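Local coordinates for thioredoxin family protein (Pseudomonas aeruginosa, PDB 1Z6N) that is of unknown function but has a thioredoxin-like fold, binds magnesium in the crystal and may take part in thiol-disulfide chemistry, at residues A2-L7 with L115-E120; A16-G19 with E25-A28; A30-K35 with D68-L73; Q102-E107 with L124-E129. One frame throughout, in Å; residues are numbered along the deposited sequence.

Interaction 1 (A2-L7 with L115-E120)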
loop_
_atom_site.group_PDB
_atom_site.type_symbol
_atom_site.label_atom_id
_atom_site.label_comp_id
_atom_site.label_asym_id
_atom_site.label_seq_id
_atom_site.Cartn_x
_atom_site.Cartn_y
_atom_site.Cartn_z
ATOM N N ALA A 2 -11.002 16.027 8.559
ATOM C CA ALA A 2 -9.978 16.480 7.601
ATOM C C ALA A 2 -10.301 15.940 6.209
ATOM O O ALA A 2 -10.782 14.813 6.093
ATOM C CB ALA A 2 -8.578 16.039 8.033
ATOM N N SER A 3 -10.053 16.734 5.164
ATOM C CA SER A 3 -10.249 16.238 3.795
ATOM C C SER A 3 -9.158 15.210 3.475
ATOM O O SER A 3 -8.104 15.176 4.124
ATOM C CB SER A 3 -10.200 17.374 2.774
ATOM O OG SER A 3 -8.875 17.910 2.724
ATOM N N TYR A 4 -9.385 14.386 2.456
ATOM C CA TYR A 4 -8.327 13.486 2.007
ATOM C C TYR A 4 -7.088 14.267 1.554
ATOM O O TYR A 4 -5.950 13.820 1.758
ATOM C CB TYR A 4 -8.805 12.588 0.867
ATOM C CG TYR A 4 -9.830 11.565 1.297
ATOM C CD1 TYR A 4 -9.597 10.731 2.375
ATOM C CD2 TYR A 4 -11.027 11.426 0.607
ATOM C CE1 TYR A 4 -10.531 9.775 2.776
ATOM C CE2 TYR A 4 -11.976 10.471 0.992
ATOM C CZ TYR A 4 -11.719 9.647 2.076
ATOM O OH TYR A 4 -12.636 8.709 2.484
ATOM N N ALA A 5 -7.301 15.430 0.939
ATOM C CA ALA A 5 -6.168 16.274 0.514
ATOM C C ALA A 5 -5.348 16.719 1.716
ATOM O O ALA A 5 -4.123 16.659 1.681
ATOM C CB ALA A 5 -6.663 17.474 -0.295
ATOM N N GLU A 6 -6.031 17.124 2.786
ATOM C CA GLU A 6 -5.359 17.550 4.016
ATOM C C GLU A 6 -4.575 16.405 4.663
ATOM O O GLU A 6 -3.428 16.582 5.104
ATOM C CB GLU A 6 -6.369 18.149 5.009
ATOM C CG GLU A 6 -6.868 19.512 4.551
ATOM C CD GLU A 6 -7.988 20.080 5.394
ATOM O OE1 GLU A 6 -8.765 19.316 6.012
ATOM O OE2 GLU A 6 -8.110 21.328 5.418
ATOM N N LEU A 7 -5.184 15.222 4.708
ATOM C CA LEU A 7 -4.507 14.054 5.266
ATOM C C LEU A 7 -3.342 13.621 4.400
ATOM O O LEU A 7 -2.252 13.330 4.904
ATOM C CB LEU A 7 -5.480 12.878 5.398
ATOM C CG LEU A 7 -6.595 13.113 6.426
ATOM C CD1 LEU A 7 -7.650 12.020 6.332
ATOM C CD2 LEU A 7 -5.996 13.163 7.851
ATOM N N LEU A 115 -6.010 3.763 0.801
ATOM C CA LEU A 115 -7.111 4.380 0.062
ATOM C C LEU A 115 -6.590 4.859 -1.284
ATOM O O LEU A 115 -5.628 5.628 -1.340
ATOM C CB LEU A 115 -7.691 5.544 0.873
ATOM C CG LEU A 115 -8.163 5.189 2.293
ATOM C CD1 LEU A 115 -8.730 6.456 2.938
ATOM C CD2 LEU A 115 -9.220 4.086 2.278
ATOM N N VAL A 116 -7.204 4.383 -2.366
ATOM C CA VAL A 116 -6.780 4.735 -3.714
ATOM C C VAL A 116 -7.611 5.914 -4.175
ATOM O O VAL A 116 -8.845 5.811 -4.271
ATOM C CB VAL A 116 -6.950 3.544 -4.686
ATOM C CG1 VAL A 116 -6.475 3.917 -6.084
ATOM C CG2 VAL A 116 -6.199 2.328 -4.150
ATOM N N LEU A 117 -6.942 7.032 -4.427
ATOM C CA LEU A 117 -7.606 8.288 -4.778
ATOM C C LEU A 117 -7.170 8.729 -6.171
ATOM O O LEU A 117 -6.030 8.481 -6.576
ATOM C CB LEU A 117 -7.263 9.382 -3.767
ATOM C CG LEU A 117 -7.559 9.141 -2.286
ATOM C CD1 LEU A 117 -6.715 10.065 -1.431
ATOM C CD2 LEU A 117 -9.007 9.421 -1.992
ATOM N N ASP A 118 -8.070 9.377 -6.904
ATOM C CA ASP A 118 -7.696 9.944 -8.194
ATOM C C ASP A 118 -7.111 11.354 -8.026
ATOM O O ASP A 118 -6.891 11.805 -6.895
ATOM C CB ASP A 118 -8.870 9.890 -9.184
ATOM C CG ASP A 118 -9.987 10.878 -8.861
ATOM O OD1 ASP A 118 -9.825 11.728 -7.962
ATOM O OD2 ASP A 118 -11.036 10.797 -9.544
ATOM N N GLU A 119 -6.840 12.047 -9.130
ATOM C CA GLU A 119 -6.221 13.363 -9.027
ATOM C C GLU A 119 -7.126 14.417 -8.364
ATOM O O GLU A 119 -6.622 15.393 -7.814
ATOM C CB GLU A 119 -5.675 13.849 -10.375
ATOM C CG GLU A 119 -4.442 14.751 -10.202
ATOM C CD GLU A 119 -3.852 15.246 -11.516
ATOM O OE1 GLU A 119 -4.383 14.903 -12.594
ATOM O OE2 GLU A 119 -2.844 15.986 -11.460
ATOM N N GLU A 120 -8.441 14.197 -8.380
ATOM C CA GLU A 120 -9.397 15.086 -7.695
ATOM C C GLU A 120 -9.682 14.646 -6.249
ATOM O O GLU A 120 -10.610 15.163 -5.607
ATOM C CB GLU A 120 -10.718 15.177 -8.471
ATOM C CG GLU A 120 -10.579 15.230 -9.985
ATOM C CD GLU A 120 -9.967 16.522 -10.489
ATOM O OE1 GLU A 120 -10.429 17.010 -11.543
ATOM O OE2 GLU A 120 -9.026 17.046 -9.843
#
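Y4 and L117 turn CG beside the backbone N and anti to the carbonyl carbon (chi1 -69° and -57°), as does L115, and from these positions the tyrosine ring and the two leucine ends meet between helix 4-10 and strand 113-117. The Y4 side chain crosses each leucine side chain at about a right angle. L117 covers one face of the ring: its CD2 makes a CH-pi contact, 4.2 Å from the centroid of the Y4 ring and 27° off the ring normal, displaced toward the CG-CD2 side, with L117 CD2 3.9 Å from Y4 CD2. The other methyl, L117 CD1, lies 4.0 Å from Y4 CB, so the leucine fork spans the root of the side chain and the ring. Further out, L115 CD1 touches Y4 CE1 at 3.8 Å, coming in obliquely. The contact is wholly apolar and both leucines are buried. R103 meets the same ring as a cation-pi partner, while L59 of the neighbouring strand and L123 add to the hydrophobic surroundings. Behind the ring the helix start is secured by a capping box: E6 N donates to S3 OG at 3.0 Å, and S3 N returns a bond of 3.0 Å to E6 OE1, on the anti side of the carboxylate and well out of its plane. These reciprocal bonds fix the first turn, which carries Y4 on the side turned to the strand. The whole is a helix packed on one face of the central sheet, with Y4 as its link to strand 113-117, an arrangement that belongs to the layered alpha-beta-alpha sandwich of this thioredoxin-family protein.

Interaction 2 (A16-G19 with E25-A28)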
loop_
_atom_site.group_PDB
_atom_site.type_symbol
_atom_site.label_atom_id
_atom_site.label_comp_id
_atom_site.label_asym_id
_atom_site.label_seq_id
_atom_site.Cartn_x
_atom_site.Cartn_y
_atom_site.Cartn_z
ATOM N N ALA A 16 10.764 8.577 4.394
ATOM C CA ALA A 16 10.720 9.140 5.735
ATOM C C ALA A 16 10.054 8.133 6.687
ATOM O O ALA A 16 10.519 7.931 7.815
ATOM C CB ALA A 16 9.937 10.443 5.722
ATOM N N PHE A 17 8.958 7.519 6.244
ATOM C CA PHE A 17 8.284 6.482 7.039
ATOM C C PHE A 17 9.267 5.372 7.433
ATOM O O PHE A 17 9.380 5.025 8.620
ATOM C CB PHE A 17 7.140 5.936 6.179
ATOM C CG PHE A 17 6.464 4.717 6.731
ATOM C CD1 PHE A 17 5.565 4.822 7.779
ATOM C CD2 PHE A 17 6.699 3.473 6.155
ATOM C CE1 PHE A 17 4.897 3.664 8.261
ATOM C CE2 PHE A 17 6.045 2.340 6.632
ATOM C CZ PHE A 17 5.139 2.450 7.680
ATOM N N VAL A 18 10.007 4.837 6.458
ATOM C CA VAL A 18 10.985 3.791 6.779
ATOM C C VAL A 18 12.035 4.313 7.754
ATOM O O VAL A 18 12.459 3.587 8.663
ATOM C CB VAL A 18 11.635 3.255 5.511
ATOM C CG1 VAL A 18 12.804 2.320 5.830
ATOM C CG2 VAL A 18 10.558 2.537 4.668
ATOM N N GLY A 19 12.429 5.566 7.565
ATOM C CA GLY A 19 13.482 6.167 8.383
ATOM C C GLY A 19 13.160 6.318 9.859
ATOM O O GLY A 19 14.085 6.531 10.659
ATOM N N GLU A 25 13.158 -3.356 11.602
ATOM C CA GLU A 25 12.023 -3.126 10.728
ATOM C C GLU A 25 12.506 -2.564 9.392
ATOM O O GLU A 25 11.990 -2.953 8.327
ATOM C CB GLU A 25 11.045 -2.142 11.380
ATOM C CG GLU A 25 10.515 -2.609 12.735
ATOM C CD GLU A 25 9.857 -1.508 13.571
ATOM O OE1 GLU A 25 9.978 -0.307 13.236
ATOM O OE2 GLU A 25 9.255 -1.875 14.610
ATOM N N GLN A 26 13.493 -1.662 9.444
ATOM C CA GLN A 26 14.100 -1.159 8.213
ATOM C C GLN A 26 14.710 -2.296 7.401
ATOM O O GLN A 26 14.588 -2.310 6.187
ATOM C CB GLN A 26 15.171 -0.115 8.505
ATOM C CG GLN A 26 14.646 1.127 9.213
ATOM C CD GLN A 26 15.772 2.056 9.605
ATOM O OE1 GLN A 26 16.871 2.011 9.032
ATOM N NE2 GLN A 26 15.541 2.864 10.618
ATOM N N GLY A 27 15.356 -3.235 8.089
ATOM C CA GLY A 27 15.980 -4.388 7.433
ATOM C C GLY A 27 14.935 -5.239 6.739
ATOM O O GLY A 27 15.131 -5.671 5.592
ATOM N N ALA A 28 13.814 -5.475 7.428
ATOM C CA ALA A 28 12.736 -6.304 6.872
ATOM C C ALA A 28 12.209 -5.673 5.584
ATOM O O ALA A 28 12.035 -6.340 4.567
ATOM C CB ALA A 28 11.606 -6.492 7.894
#
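Q26 reaches from helix 23-39 to the last residues of segment 16-19, and V18 receives it. The bond from CA to CB runs across the direction of the neighbouring segment, but the torsions bring the end nearer: CG is anti to the carbonyl carbon (chi1 -62°) and the chain stays extended beyond it (chi2 174°). From CB the chain passes to CG, which makes the main contact, lying 3.3 Å from V18 O and also resting 4.0 Å from V18 CG1, so this one methylene meets both a backbone carbonyl and a methyl group. The V18 branch that touches it, CG1, is the one anti to its own backbone N; the two side chains meet at a slant. Next along the arm, Q26 CD remains beside the same carbonyl, 3.8 Å from V18 O. At the tip, Q26 NE2 is 3.7 Å from V18 O and 3.9 Å from G19 O, spacings of packing between polar atoms. The amide nitrogen finds its hydrogen bond instead with G21 O, in the short connection between the helices, and this bond holds the tip near the carbonyls of V18 and G19. The backbones come closest at V18 and Q26, their CA atoms 6.0 Å apart. E25 accepts a bond from L22 N through OE1, a second tie between helix 23-39 and the connection. Two consecutive helices, joined by a short connection, thus meet at the surface: V18 also rests on M64 in the loop after strand 56-61, F17 packs against L73 of helix 67-82, and both E25 and A28 touch Q70 of that same helix.

Interaction 3 (A30-K35 with D68-L73)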
loop_
_atom_site.group_PDB
_atom_site.type_symbol
_atom_site.label_atom_id
_atom_site.label_comp_id
_atom_site.label_asym_id
_atom_site.label_seq_id
_atom_site.Cartn_x
_atom_site.Cartn_y
_atom_site.Cartn_z
ATOM N N ALA A 30 13.811 -3.509 3.607
ATOM C CA ALA A 30 14.887 -3.602 2.612
ATOM C C ALA A 30 14.902 -4.954 1.919
ATOM O O ALA A 30 15.131 -5.035 0.706
ATOM C CB ALA A 30 16.231 -3.344 3.259
ATOM N N ARG A 31 14.688 -6.014 2.691
ATOM C CA ARG A 31 14.743 -7.372 2.148
ATOM C C ARG A 31 13.503 -7.726 1.327
ATOM O O ARG A 31 13.621 -8.396 0.304
ATOM C CB ARG A 31 14.977 -8.391 3.255
ATOM C CG ARG A 31 16.393 -8.323 3.802
ATOM C CD ARG A 31 16.676 -9.418 4.810
ATOM N NE ARG A 31 15.746 -9.361 5.940
ATOM C CZ ARG A 31 15.956 -8.677 7.062
ATOM N NH1 ARG A 31 17.054 -7.950 7.229
ATOM N NH2 ARG A 31 15.041 -8.719 8.024
ATOM N N PHE A 32 12.317 -7.279 1.746
ATOM C CA PHE A 32 11.138 -7.490 0.901
ATOM C C PHE A 32 11.326 -6.741 -0.413
ATOM O O PHE A 32 10.999 -7.251 -1.488
ATOM C CB PHE A 32 9.826 -7.054 1.588
ATOM C CG PHE A 32 9.415 -7.932 2.738
ATOM C CD1 PHE A 32 9.241 -9.317 2.558
ATOM C CD2 PHE A 32 9.189 -7.385 3.998
ATOM C CE1 PHE A 32 8.869 -10.127 3.644
ATOM C CE2 PHE A 32 8.814 -8.182 5.081
ATOM C CZ PHE A 32 8.650 -9.560 4.902
ATOM N N ARG A 33 11.862 -5.526 -0.325
ATOM C CA ARG A 33 12.146 -4.711 -1.495
ATOM C C ARG A 33 13.145 -5.414 -2.413
ATOM O O ARG A 33 12.917 -5.534 -3.619
ATOM C CB ARG A 33 12.650 -3.333 -1.070
ATOM C CG ARG A 33 12.934 -2.374 -2.206
ATOM C CD ARG A 33 13.732 -1.140 -1.736
ATOM N NE ARG A 33 13.125 -0.381 -0.634
ATOM C CZ ARG A 33 13.825 0.131 0.382
ATOM N NH1 ARG A 33 15.140 -0.057 0.450
ATOM N NH2 ARG A 33 13.216 0.811 1.346
ATOM N N GLN A 34 14.234 -5.911 -1.837
ATOM C CA GLN A 34 15.240 -6.628 -2.622
ATOM C C GLN A 34 14.669 -7.887 -3.285
ATOM O O GLN A 34 15.073 -8.228 -4.400
ATOM C CB GLN A 34 16.467 -6.964 -1.761
ATOM C CG GLN A 34 17.644 -7.534 -2.526
ATOM C CD GLN A 34 18.813 -7.787 -1.614
ATOM O OE1 GLN A 34 19.579 -8.734 -1.812
ATOM N NE2 GLN A 34 18.951 -6.944 -0.586
ATOM N N LYS A 35 13.757 -8.576 -2.598
ATOM C CA LYS A 35 13.120 -9.780 -3.155
ATOM C C LYS A 35 12.338 -9.453 -4.416
ATOM O O LYS A 35 12.478 -10.119 -5.453
ATOM C CB LYS A 35 12.220 -10.489 -2.134
ATOM C CG LYS A 35 11.431 -11.676 -2.729
ATOM C CD LYS A 35 10.749 -12.480 -1.640
ATOM C CE LYS A 35 10.017 -13.690 -2.206
ATOM N NZ LYS A 35 9.833 -14.693 -1.122
ATOM N N ASP A 68 2.569 -6.567 8.127
ATOM C CA ASP A 68 1.728 -6.385 6.946
ATOM C C ASP A 68 2.059 -5.059 6.252
ATOM O O ASP A 68 1.990 -4.969 5.031
ATOM C CB ASP A 68 0.245 -6.438 7.308
ATOM C CG ASP A 68 -0.140 -7.754 7.914
ATOM O OD1 ASP A 68 -0.015 -8.768 7.200
ATOM O OD2 ASP A 68 -0.529 -7.786 9.101
ATOM N N CYS A 69 2.402 -4.030 7.028
ATOM C CA CYS A 69 2.871 -2.767 6.441
ATOM C C CYS A 69 4.241 -2.923 5.796
ATOM O O CYS A 69 4.469 -2.424 4.692
ATOM C CB CYS A 69 2.932 -1.660 7.489
ATOM S SG CYS A 69 1.287 -1.181 8.078
ATOM N N GLN A 70 5.163 -3.601 6.476
ATOM C CA GLN A 70 6.497 -3.801 5.898
ATOM C C GLN A 70 6.417 -4.469 4.523
ATOM O O GLN A 70 7.073 -4.045 3.566
ATOM C CB GLN A 70 7.382 -4.629 6.832
ATOM C CG GLN A 70 7.628 -3.970 8.180
ATOM C CD GLN A 70 8.078 -4.960 9.225
ATOM O OE1 GLN A 70 8.288 -6.152 8.929
ATOM N NE2 GLN A 70 8.231 -4.486 10.458
ATOM N N ILE A 71 5.598 -5.513 4.443
ATOM C CA ILE A 71 5.422 -6.299 3.215
ATOM C C ILE A 71 4.736 -5.479 2.140
ATOM O O ILE A 71 5.289 -5.248 1.075
ATOM C CB ILE A 71 4.617 -7.570 3.500
ATOM C CG1 ILE A 71 5.426 -8.502 4.417
ATOM C CG2 ILE A 71 4.249 -8.294 2.196
ATOM C CD1 ILE A 71 4.600 -9.584 5.119
ATOM N N ASN A 72 3.498 -5.049 2.399
ATOM C CA ASN A 72 2.729 -4.501 1.299
ATOM C C ASN A 72 3.153 -3.107 0.905
ATOM O O ASN A 72 3.024 -2.728 -0.254
ATOM C CB ASN A 72 1.241 -4.573 1.601
ATOM C CG ASN A 72 0.780 -5.991 1.800
ATOM O OD1 ASN A 72 0.846 -6.809 0.883
ATOM N ND2 ASN A 72 0.347 -6.303 3.022
ATOM N N LEU A 73 3.667 -2.335 1.862
ATOM C CA LEU A 73 4.129 -1.004 1.509
ATOM C C LEU A 73 5.477 -1.041 0.785
ATOM O O LEU A 73 5.709 -0.200 -0.082
ATOM C CB LEU A 73 4.141 -0.068 2.717
ATOM C CG LEU A 73 2.756 0.107 3.352
ATOM C CD1 LEU A 73 2.849 1.099 4.531
ATOM C CD2 LEU A 73 1.719 0.573 2.328
#
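The F32 ring takes I71 CG1 over one face, 3.4 Å above its plane and displaced toward the rim, while Q70 O approaches obliquely. The methylene stands closest to the outer end of the ring, with F32 CZ and I71 CG1 3.4 Å apart and F32 CE2 to I71 CG1 3.5 Å. Measured to the centroid of the F32 ring, I71 CG1 is 3.7 Å away and 23° off the normal, a close CH-pi contact. The isoleucine sends CG1 beside its backbone N and anti to the carbonyl carbon (chi1 -66°), which carries this branch to the ring; its terminal CD1 is a looser neighbour, 4.1 Å from F32 CZ. The F32 CB points toward helix 67-82, and the two side chains meet at a slant. Around the ring, F32 CD2 lies 4.0 Å from Q70 O, and F32 CE2 lies 4.2 Å from Q70 CB, so Q70 contributes backbone oxygen and the root of its side chain. This joins helix 23-39 to helix 67-82, the helix that in the thioredoxin fold follows the first strand of the core and begins at the CxxC sequence. C69 is the second cysteine of that pattern, a free thiol here; a redox role is plausible by family but unproven. The polar end of Q70 turns to the loop before this helix, where NE2 donates to M64 O. D68 forms a salt bridge with R130 and a hydrogen bond with Y145, whose hydroxyl also bonds N72 ND2. One turn along helix 23-39 from F32, K35 forms a salt bridge with D149.

Interaction 4 (Q102-E107 with L124-E129)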
loop_
_atom_site.group_PDB
_atom_site.type_symbol
_atom_site.label_atom_id
_atom_site.label_comp_id
_atom_site.label_asym_id
_atom_site.label_seq_id
_atom_site.Cartn_x
_atom_site.Cartn_y
_atom_site.Cartn_z
ATOM N N GLN A 102 -14.940 6.186 10.999
ATOM C CA GLN A 102 -16.385 6.389 10.839
ATOM C C GLN A 102 -16.729 6.779 9.407
ATOM O O GLN A 102 -17.728 6.324 8.852
ATOM C CB GLN A 102 -16.906 7.403 11.849
ATOM C CG GLN A 102 -16.904 6.886 13.298
ATOM C CD GLN A 102 -18.133 6.046 13.646
ATOM O OE1 GLN A 102 -18.864 6.359 14.585
ATOM N NE2 GLN A 102 -18.353 4.965 12.897
ATOM N N ARG A 103 -15.883 7.608 8.812
ATOM C CA ARG A 103 -16.024 8.018 7.428
ATOM C C ARG A 103 -16.105 6.803 6.463
ATOM O O ARG A 103 -16.878 6.788 5.497
ATOM C CB ARG A 103 -14.822 8.891 7.093
ATOM C CG ARG A 103 -14.889 9.477 5.750
ATOM C CD ARG A 103 -13.613 10.243 5.480
ATOM N NE ARG A 103 -13.873 11.091 4.333
ATOM C CZ ARG A 103 -13.273 12.251 4.084
ATOM N NH1 ARG A 103 -12.339 12.737 4.910
ATOM N NH2 ARG A 103 -13.620 12.918 2.988
ATOM N N LEU A 104 -15.322 5.780 6.768
ATOM C CA LEU A 104 -15.214 4.587 5.942
ATOM C C LEU A 104 -16.097 3.456 6.436
ATOM O O LEU A 104 -16.052 2.365 5.861
ATOM C CB LEU A 104 -13.755 4.093 5.930
ATOM C CG LEU A 104 -12.737 5.063 5.315
ATOM C CD1 LEU A 104 -11.306 4.596 5.596
ATOM C CD2 LEU A 104 -12.947 5.273 3.799
ATOM N N ALA A 105 -16.868 3.703 7.501
ATOM C CA ALA A 105 -17.731 2.667 8.106
ATOM C C ALA A 105 -16.944 1.393 8.447
ATOM O O ALA A 105 -17.383 0.268 8.156
ATOM C CB ALA A 105 -18.930 2.347 7.196
ATOM N N LEU A 106 -15.797 1.594 9.090
ATOM C CA LEU A 106 -14.983 0.474 9.583
ATOM C C LEU A 106 -15.208 0.256 11.072
ATOM O O LEU A 106 -15.412 1.207 11.802
ATOM C CB LEU A 106 -13.502 0.743 9.298
ATOM C CG LEU A 106 -13.149 0.696 7.815
ATOM C CD1 LEU A 106 -11.777 1.308 7.595
ATOM C CD2 LEU A 106 -13.190 -0.734 7.267
ATOM N N GLU A 107 -15.182 -1.003 11.508
ATOM C CA GLU A 107 -15.306 -1.333 12.933
ATOM C C GLU A 107 -14.028 -0.969 13.701
ATOM O O GLU A 107 -14.083 -0.589 14.869
ATOM C CB GLU A 107 -15.603 -2.828 13.127
ATOM C CG GLU A 107 -16.978 -3.296 12.651
ATOM C CD GLU A 107 -17.290 -4.722 13.098
ATOM O OE1 GLU A 107 -17.960 -5.459 12.340
ATOM O OE2 GLU A 107 -16.865 -5.108 14.213
ATOM N N LEU A 124 -11.529 5.864 -4.925
ATOM C CA LEU A 124 -11.830 4.847 -5.929
ATOM C C LEU A 124 -11.981 3.455 -5.337
ATOM O O LEU A 124 -12.679 2.605 -5.908
ATOM C CB LEU A 124 -10.733 4.831 -7.005
ATOM C CG LEU A 124 -10.377 6.166 -7.673
ATOM C CD1 LEU A 124 -9.289 5.965 -8.724
ATOM C CD2 LEU A 124 -11.591 6.831 -8.295
ATOM N N GLY A 125 -11.298 3.205 -4.215
ATOM C CA GLY A 125 -11.367 1.909 -3.571
ATOM C C GLY A 125 -10.318 1.784 -2.493
ATOM O O GLY A 125 -9.610 2.753 -2.197
ATOM N N ARG A 126 -10.238 0.587 -1.915
ATOM C CA ARG A 126 -9.375 0.327 -0.770
ATOM C C ARG A 126 -8.661 -1.000 -0.889
ATOM O O ARG A 126 -9.230 -1.994 -1.385
ATOM C CB ARG A 126 -10.198 0.222 0.517
ATOM C CG ARG A 126 -11.251 1.235 0.729
ATOM C CD ARG A 126 -12.199 0.696 1.773
ATOM N NE ARG A 126 -13.308 1.610 1.971
ATOM C CZ ARG A 126 -14.127 1.566 3.015
ATOM N NH1 ARG A 126 -13.955 0.653 3.959
ATOM N NH2 ARG A 126 -15.104 2.448 3.111
ATOM N N PHE A 127 -7.442 -1.010 -0.351
ATOM C CA PHE A 127 -6.687 -2.237 -0.066
ATOM C C PHE A 127 -6.593 -2.309 1.461
ATOM O O PHE A 127 -6.253 -1.312 2.103
ATOM C CB PHE A 127 -5.309 -2.158 -0.722
ATOM C CG PHE A 127 -4.367 -3.285 -0.359
ATOM C CD1 PHE A 127 -4.122 -4.335 -1.254
ATOM C CD2 PHE A 127 -3.699 -3.284 0.867
ATOM C CE1 PHE A 127 -3.226 -5.359 -0.919
ATOM C CE2 PHE A 127 -2.796 -4.294 1.202
ATOM C CZ PHE A 127 -2.564 -5.340 0.312
ATOM N N VAL A 128 -6.913 -3.456 2.053
ATOM C CA VAL A 128 -6.984 -3.533 3.511
ATOM C C VAL A 128 -6.181 -4.719 4.033
ATOM O O VAL A 128 -6.571 -5.886 3.824
ATOM C CB VAL A 128 -8.446 -3.639 4.045
ATOM C CG1 VAL A 128 -8.445 -3.558 5.571
ATOM C CG2 VAL A 128 -9.354 -2.560 3.438
ATOM N N GLU A 129 -5.062 -4.395 4.691
ATOM C CA GLU A 129 -4.211 -5.351 5.402
ATOM C C GLU A 129 -3.369 -6.301 4.537
ATOM O O GLU A 129 -2.138 -6.306 4.652
ATOM C CB GLU A 129 -5.001 -6.133 6.464
ATOM C CG GLU A 129 -4.115 -6.737 7.551
ATOM C CD GLU A 129 -4.896 -7.313 8.726
ATOM O OE1 GLU A 129 -5.931 -7.962 8.495
ATOM O OE2 GLU A 129 -4.470 -7.116 9.881
HETATM O O HOH W 1 -16.697 -0.427 5.532
#
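R126 grips the backbone carbonyl of L104 with its guanidinium: NH2 donates to L104 O at 2.9 Å with an N-H...O angle of 151°, and NH1 adds a weak bond to the same oxygen at 3.3 Å. This forked grasp ties strand 123-128, the edge strand of the thioredoxin-like sheet, to the turn at Q102-A105, a type I beta turn in the loop that leads to strand 113-117. The oxygen lies near the guanidinium plane, whereas NH2 stands 21° out of the carbonyl plane. A water takes part as well, donating to A105 O at 2.8 Å and weakly accepting from R126 NH1. The arginine chain is extended from CG to NE, and it runs past L104 and L106 in the opposite direction to theirs. L104 lies over one face of the guanidinium, its CB 3.5 Å from R126 NH2, and its own side chain also packs on L113 and L115 of the adjoining strand. Where the strand begins, L124 and G125 both face V116 in a classic beta bulge. At the edge of the guanidinium, near its plane, L106 CD2 approaches R126 NH1 to 3.7 Å.

From the N terminus, interaction 1 joins helix 4-10 to strand 113-117 and so closes a loop of more than a hundred residues. Interactions 2 and 3 both fall within that loop, one after the other: the first closes the short turn between helices 14-19 and 23-39, the second a loop of 32 residues between helices 23-39 and 67-82, and they touch where A28 and E25 meet Q70 and F17 meets L73. Interaction 4, closing a loop of 16 residues, starts inside the long loop but ends beyond it, so it crosses interaction 1; the two share the sheet through the neighbouring strands 113-117 and 123-128. Interaction 4 also reaches interaction 3, where F127 and E129 pack on N72 and D68.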